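Local structure of halohydrin epoxidase A (Corynebacterium sp., 4Z9F) at residues R10-A16 and F180-Y185; I170-A174 and R226-V232. The protein probably catalyses the reversible closure of vicinal halohydrins to epoxides with release of halide, as a cofactor-independent relative of the short-chain dehydrogenases/reductases. The protein carries 1 engineered substitution. One frame throughout, in Å; residues are numbered along the deposited sequence.

Contact 1 (R10-A16 and F180-Y185); sequences RHFAGPA and FNNPTY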
loop_
_atom_site.group_PDB
_atom_site.type_symbol
_atom_site.label_atom_id
_atom_site.label_comp_id
_atom_site.label_asym_id
_atom_site.label_seq_id
_atom_site.Cartn_x
_atom_site.Cartn_y
_atom_site.Cartn_z
ATOM N N ARG C 10 -26.501 13.702 -10.629
ATOM C CA ARG C 10 -27.004 14.598 -9.596
ATOM C C ARG C 10 -26.426 14.298 -8.220
ATOM O O ARG C 10 -26.820 14.938 -7.238
ATOM C CB ARG C 10 -28.531 14.535 -9.561
ATOM C CG ARG C 10 -29.139 14.923 -10.905
ATOM C CD ARG C 10 -30.625 14.712 -10.934
ATOM N NE ARG C 10 -31.337 15.757 -10.214
ATOM C CZ ARG C 10 -32.657 15.901 -10.239
ATOM N NH1 ARG C 10 -33.397 15.062 -10.955
ATOM N NH2 ARG C 10 -33.233 16.881 -9.555
ATOM N N HIS C 11 -25.484 13.362 -8.127
ATOM C CA HIS C 11 -25.046 12.840 -6.846
ATOM C C HIS C 11 -23.525 12.800 -6.783
ATOM O O HIS C 11 -22.841 12.895 -7.807
ATOM C CB HIS C 11 -25.622 11.443 -6.613
ATOM C CG HIS C 11 -27.117 11.406 -6.643
ATOM N ND1 HIS C 11 -27.888 11.690 -5.538
ATOM C CD2 HIS C 11 -27.982 11.144 -7.650
ATOM C CE1 HIS C 11 -29.166 11.598 -5.860
ATOM N NE2 HIS C 11 -29.251 11.263 -7.135
ATOM N N PHE C 12 -23.009 12.681 -5.551
ATOM C CA PHE C 12 -21.581 12.468 -5.315
ATOM C C PHE C 12 -20.730 13.478 -6.093
ATOM O O PHE C 12 -20.875 14.694 -5.922
ATOM C CB PHE C 12 -21.233 11.020 -5.690
ATOM C CG PHE C 12 -20.023 10.455 -4.980
ATOM C CD1 PHE C 12 -19.451 11.104 -3.894
ATOM C CD2 PHE C 12 -19.458 9.266 -5.413
ATOM C CE1 PHE C 12 -18.342 10.567 -3.254
ATOM C CE2 PHE C 12 -18.353 8.727 -4.778
ATOM C CZ PHE C 12 -17.788 9.381 -3.695
ATOM N N ALA C 13 -19.851 13.000 -6.963
ATOM C CA ALA C 13 -19.012 13.884 -7.753
ATOM C C ALA C 13 -19.661 14.314 -9.062
ATOM O O ALA C 13 -19.022 15.028 -9.845
ATOM C CB ALA C 13 -17.664 13.209 -8.047
ATOM N N GLY C 14 -20.902 13.910 -9.313
ATOM C CA GLY C 14 -21.586 14.246 -10.549
ATOM C C GLY C 14 -21.609 15.731 -10.856
ATOM O O GLY C 14 -21.094 16.181 -11.885
ATOM N N PRO C 15 -22.202 16.533 -9.965
ATOM C CA PRO C 15 -22.285 17.980 -10.238
ATOM C C PRO C 15 -20.945 18.637 -10.506
ATOM O O PRO C 15 -20.842 19.502 -11.388
ATOM C CB PRO C 15 -22.950 18.527 -8.966
ATOM C CG PRO C 15 -23.828 17.399 -8.522
ATOM C CD PRO C 15 -23.061 16.135 -8.838
ATOM N N ALA C 16 -19.901 18.248 -9.779
ATOM C CA ALA C 16 -18.593 18.848 -10.014
ATOM C C ALA C 16 -18.067 18.493 -11.400
ATOM O O ALA C 16 -17.486 19.343 -12.089
ATOM C CB ALA C 16 -17.604 18.398 -8.931
ATOM N N PHE C 180 -15.014 15.732 1.002
ATOM C CA PHE C 180 -15.213 16.404 -0.276
ATOM C C PHE C 180 -16.595 17.048 -0.262
ATOM O O PHE C 180 -17.599 16.350 -0.093
ATOM C CB PHE C 180 -15.072 15.374 -1.399
ATOM C CG PHE C 180 -15.632 15.808 -2.708
ATOM C CD1 PHE C 180 -16.363 14.918 -3.486
ATOM C CD2 PHE C 180 -15.409 17.091 -3.180
ATOM C CE1 PHE C 180 -16.867 15.311 -4.718
ATOM C CE2 PHE C 180 -15.932 17.491 -4.402
ATOM C CZ PHE C 180 -16.659 16.602 -5.161
ATOM N N ASN C 181 -16.641 18.382 -0.395
ATOM C CA ASN C 181 -17.920 19.098 -0.393
ATOM C C ASN C 181 -18.751 18.657 -1.590
ATOM O O ASN C 181 -18.461 19.021 -2.736
ATOM C CB ASN C 181 -17.679 20.612 -0.404
ATOM C CG ASN C 181 -18.969 21.440 -0.493
ATOM O OD1 ASN C 181 -18.938 22.550 -1.014
ATOM N ND2 ASN C 181 -20.086 20.911 -0.006
ATOM N N ASN C 182 -19.766 17.849 -1.335
ATOM C CA ASN C 182 -20.571 17.266 -2.396
ATOM C C ASN C 182 -21.941 16.936 -1.823
ATOM O O ASN C 182 -22.079 16.758 -0.606
ATOM C CB ASN C 182 -19.885 16.016 -2.987
ATOM C CG ASN C 182 -20.041 14.790 -2.123
ATOM O OD1 ASN C 182 -21.072 14.127 -2.164
ATOM N ND2 ASN C 182 -18.996 14.461 -1.341
ATOM N N PRO C 183 -22.979 16.861 -2.665
ATOM C CA PRO C 183 -24.347 16.726 -2.130
ATOM C C PRO C 183 -24.630 15.401 -1.454
ATOM O O PRO C 183 -25.596 15.321 -0.683
ATOM C CB PRO C 183 -25.227 16.902 -3.375
ATOM C CG PRO C 183 -24.365 16.412 -4.482
ATOM C CD PRO C 183 -22.990 16.937 -4.139
ATOM N N THR C 184 -23.839 14.356 -1.710
ATOM C CA THR C 184 -24.121 13.080 -1.069
ATOM C C THR C 184 -23.567 13.037 0.352
ATOM O O THR C 184 -24.317 12.839 1.310
ATOM C CB THR C 184 -23.561 11.926 -1.901
ATOM O OG1 THR C 184 -24.195 11.932 -3.184
ATOM C CG2 THR C 184 -23.858 10.610 -1.213
ATOM N N TYR C 185 -22.259 13.256 0.514
ATOM C CA TYR C 185 -21.631 12.990 1.804
ATOM C C TYR C 185 -21.308 14.233 2.620
ATOM O O TYR C 185 -21.265 14.141 3.850
ATOM C CB TYR C 185 -20.352 12.177 1.605
ATOM C CG TYR C 185 -20.636 10.760 1.159
ATOM C CD1 TYR C 185 -21.340 9.887 1.979
ATOM C CD2 TYR C 185 -20.202 10.300 -0.072
ATOM C CE1 TYR C 185 -21.607 8.588 1.582
ATOM C CE2 TYR C 185 -20.468 9.002 -0.483
ATOM C CZ TYR C 185 -21.161 8.150 0.358
ATOM O OH TYR C 185 -21.428 6.847 -0.023
HETATM O O HOH W 1 -26.932 12.132 -2.852
#
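Phe12 and Thr184 make the polar link between 10-16 and 180-185. Phe12 N donates to Thr184 OG1 at 2.8 Å, with an N-H...O angle of 146°. OG1 is held beside its own backbone N and anti to the carbonyl carbon (chi1 -61°), which turns it to Phe12. The same hydroxyl binds a water at 2.8 Å, and that water also binds His11 ND1 at the edge of the imidazole. His11 further stacks on Tyr81.

Asn182 shapes the facing loop. Asn182 OD1 accepts from Thr184 N at 2.8 Å and from Tyr185 N at 3.1 Å, both on the same face of the amide plane. This is an Asx turn, and it presents Thr184 and Tyr185 to Phe12. The amide oxygen also sits at the edge of the Phe12 ring.

The remaining contacts are aromatic and apolar. Tyr185 points its CD2-CE2 edge at one face of Phe12 in an offset edge-to-face pair, planes at 84° and centroids 5.5 Å apart. The Phe180 ring meets Ala13 and Ala16 with its edge, CE1 lying 4.0 Å from Ala13 CB. Pro15 and Pro183 touch through their CG atoms.

His11 to Gly14 form a type II' turn, closed by Gly14 N to His11 O. The Asn79 side chain accepts from Ala13 N through OD1 and donates to His11 O through ND2. This turn leads from the first strand into helix 14-23, where Rossmann-fold dehydrogenases bind the dinucleotide. Phe12 and the 180-185 loop probably line the halide pocket, which in related halohydrin dehalogenases takes the place of the nicotinamide site.

Contact 2 (I170-A174 and R226-V232); sequences ILLYA and RRAAPIV
Strand 170-174 runs past the turn 226-232 without a hydrogen bond between them, and the backbones come closest at Leu171 and Val232, with CA atoms 5.8 Å apart. The turn is folded on itself: Ile231 N bonds to Ala228 O and Val232 N to Ala229 O, about a short 3-10 segment at 229-230.

Leu171 and Val232 meet at about a right angle. Val232 CG2 lies against the strand, 3.8 Å from Leu171 CB and 3.7 Å from Leu172 N. It is set there by its first torsion, which puts CG2 anti to the Val232 backbone N and beside the carbonyl carbon. The CD1 branch of Leu171 reaches Ala229 CB, at 4.0 Å. The aliphatic part of Arg226 borders this branch through CG, while its guanidinium forms a salt bridge with Asp74.

The fold here is the parallel Rossmann-type sheet. Strand 170-177 is its sixth strand, and the turn carries the chain from helix 213-224 to the last strand, 235-238, which lies next to 170-177 in the sheet. Leu172 already bonds through its backbone to Gly233, just past the turn.

The CE1 corner of the Tyr173 ring touches the end of the turn. This CE1 is 3.5 Å from Val232 CA and 4.0 Å from Ile231 CG1. Ile231 O sits at the ring edge, near its plane, and accepts a hydrogen bond from Gln234 NE2. The phenol OH reaches the turn through a water, 2.9 Å from Tyr173 OH, which gives a weak hydrogen bond to Ala228 O. Leu223 of helix 213-224 touches both Tyr173 and Ile231. Beyond the turn, Ala229 and Pro230 pack on Glu215 of the second subunit.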
loop_
_atom_site.group_PDB
_atom_site.type_symbol
_atom_site.label_atom_id
_atom_site.label_comp_id
_atom_site.label_asym_id
_atom_site.label_seq_id
_atom_site.Cartn_x
_atom_site.Cartn_y
_atom_site.Cartn_z
ATOM N N ILE C 170 -6.861 3.664 -23.853
ATOM C CA ILE C 170 -8.027 3.784 -22.981
ATOM C C ILE C 170 -7.461 3.876 -21.568
ATOM O O ILE C 170 -7.005 2.871 -21.024
ATOM C CB ILE C 170 -8.975 2.588 -23.129
ATOM C CG1 ILE C 170 -9.479 2.455 -24.576
ATOM C CG2 ILE C 170 -10.132 2.708 -22.170
ATOM C CD1 ILE C 170 -10.138 1.101 -24.876
ATOM N N LEU C 171 -7.458 5.080 -20.981
ATOM C CA LEU C 171 -6.692 5.360 -19.763
ATOM C C LEU C 171 -7.618 5.388 -18.552
ATOM O O LEU C 171 -8.527 6.226 -18.482
ATOM C CB LEU C 171 -5.943 6.688 -19.900
ATOM C CG LEU C 171 -5.141 6.840 -21.191
ATOM C CD1 LEU C 171 -4.460 8.176 -21.218
ATOM C CD2 LEU C 171 -4.117 5.725 -21.311
ATOM N N LEU C 172 -7.389 4.471 -17.603
ATOM C CA LEU C 172 -8.258 4.288 -16.450
ATOM C C LEU C 172 -7.632 4.922 -15.211
ATOM O O LEU C 172 -6.404 4.903 -15.047
ATOM C CB LEU C 172 -8.529 2.799 -16.195
ATOM C CG LEU C 172 -9.734 2.172 -16.914
ATOM C CD1 LEU C 172 -9.675 2.287 -18.444
ATOM C CD2 LEU C 172 -9.932 0.719 -16.486
ATOM N N TYR C 173 -8.481 5.493 -14.348
ATOM C CA TYR C 173 -8.034 6.097 -13.093
ATOM C C TYR C 173 -9.117 5.901 -12.044
ATOM O O TYR C 173 -10.298 5.754 -12.364
ATOM C CB TYR C 173 -7.754 7.604 -13.201
ATOM C CG TYR C 173 -6.938 8.057 -14.390
ATOM C CD1 TYR C 173 -5.563 8.262 -14.275
ATOM C CD2 TYR C 173 -7.540 8.295 -15.622
ATOM C CE1 TYR C 173 -4.811 8.675 -15.352
ATOM C CE2 TYR C 173 -6.801 8.719 -16.703
ATOM C CZ TYR C 173 -5.435 8.901 -16.567
ATOM O OH TYR C 173 -4.689 9.330 -17.640
ATOM N N ALA C 174 -8.707 5.923 -10.779
ATOM C CA ALA C 174 -9.646 5.925 -9.668
ATOM C C ALA C 174 -9.385 7.144 -8.796
ATOM O O ALA C 174 -8.234 7.497 -8.532
ATOM C CB ALA C 174 -9.547 4.642 -8.834
ATOM N N ARG C 226 -5.517 14.108 -20.870
ATOM C CA ARG C 226 -4.477 13.132 -21.200
ATOM C C ARG C 226 -3.079 13.755 -21.265
ATOM O O ARG C 226 -2.132 13.100 -21.728
ATOM C CB ARG C 226 -4.788 12.396 -22.519
ATOM C CG ARG C 226 -6.222 11.860 -22.624
ATOM C CD ARG C 226 -6.456 11.026 -23.916
ATOM N NE ARG C 226 -7.864 11.030 -24.341
ATOM C CZ ARG C 226 -8.317 10.534 -25.497
ATOM N NH1 ARG C 226 -7.478 9.963 -26.362
ATOM N NH2 ARG C 226 -9.612 10.609 -25.797
ATOM N N ARG C 227 -2.914 14.996 -20.796
ATOM C CA ARG C 227 -1.615 15.658 -20.861
ATOM C C ARG C 227 -0.564 14.986 -19.984
ATOM O O ARG C 227 0.629 15.178 -20.232
ATOM C CB ARG C 227 -1.741 17.134 -20.470
ATOM C CG ARG C 227 -2.579 17.955 -21.460
ATOM C CD ARG C 227 -2.286 19.450 -21.350
ATOM N NE ARG C 227 -2.536 19.940 -20.006
ATOM C CZ ARG C 227 -1.633 20.523 -19.228
ATOM N NH1 ARG C 227 -0.392 20.735 -19.657
ATOM N NH2 ARG C 227 -1.985 20.916 -18.013
ATOM N N ALA C 228 -0.978 14.230 -18.961
ATOM C CA ALA C 228 -0.040 13.508 -18.106
ATOM C C ALA C 228 -0.355 12.021 -18.149
ATOM O O ALA C 228 -0.414 11.356 -17.112
ATOM C CB ALA C 228 -0.089 14.028 -16.666
ATOM N N ALA C 229 -0.533 11.485 -19.351
ATOM C CA ALA C 229 -0.899 10.089 -19.574
ATOM C C ALA C 229 -0.123 9.068 -18.734
ATOM O O ALA C 229 -0.716 8.065 -18.330
ATOM C CB ALA C 229 -0.738 9.744 -21.057
ATOM N N PRO C 230 1.173 9.251 -18.446
ATOM C CA PRO C 230 1.898 8.201 -17.702
ATOM C C PRO C 230 1.416 7.960 -16.270
ATOM O O PRO C 230 1.908 7.013 -15.640
ATOM C CB PRO C 230 3.346 8.704 -17.709
ATOM C CG PRO C 230 3.441 9.533 -18.955
ATOM C CD PRO C 230 2.123 10.251 -18.983
ATOM N N ILE C 231 0.510 8.772 -15.715
ATOM C CA ILE C 231 0.028 8.492 -14.360
ATOM C C ILE C 231 -1.180 7.556 -14.443
ATOM O O ILE C 231 -1.857 7.289 -13.446
ATOM C CB ILE C 231 -0.289 9.793 -13.587
ATOM C CG1 ILE C 231 -1.428 10.575 -14.240
ATOM C CG2 ILE C 231 0.937 10.687 -13.515
ATOM C CD1 ILE C 231 -1.710 11.892 -13.554
ATOM N N VAL C 232 -1.416 7.000 -15.636
ATOM C CA VAL C 232 -2.534 6.084 -15.843
ATOM C C VAL C 232 -2.507 4.906 -14.873
ATOM O O VAL C 232 -1.447 4.363 -14.534
ATOM C CB VAL C 232 -2.520 5.577 -17.297
ATOM C CG1 VAL C 232 -1.237 4.810 -17.584
ATOM C CG2 VAL C 232 -3.733 4.691 -17.583
HETATM O O HOH W 2 -3.283 11.710 -16.887
#

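In the fold
From the N terminus, the chain leaves strand 3-6 and enters contact 1 at 10-16. It then builds most of the sheet before strand 170-177, whose first residues, 170-174, open contact 2. A few residues later 180-185 returns to 10-16 and closes a loop of 163 residues. The chain next passes through helices 188-193, 195-204 and 213-224, and 226-232 closes contact 2 over 51 residues. The two loops therefore cross. Contact 1 joins the start of helix 14-23 to the loop after strand 170-177; contact 2 joins the start of that strand to the lead-in of strand 235-238. Their centres are 23 Å apart, on opposite sides of the chain's centre.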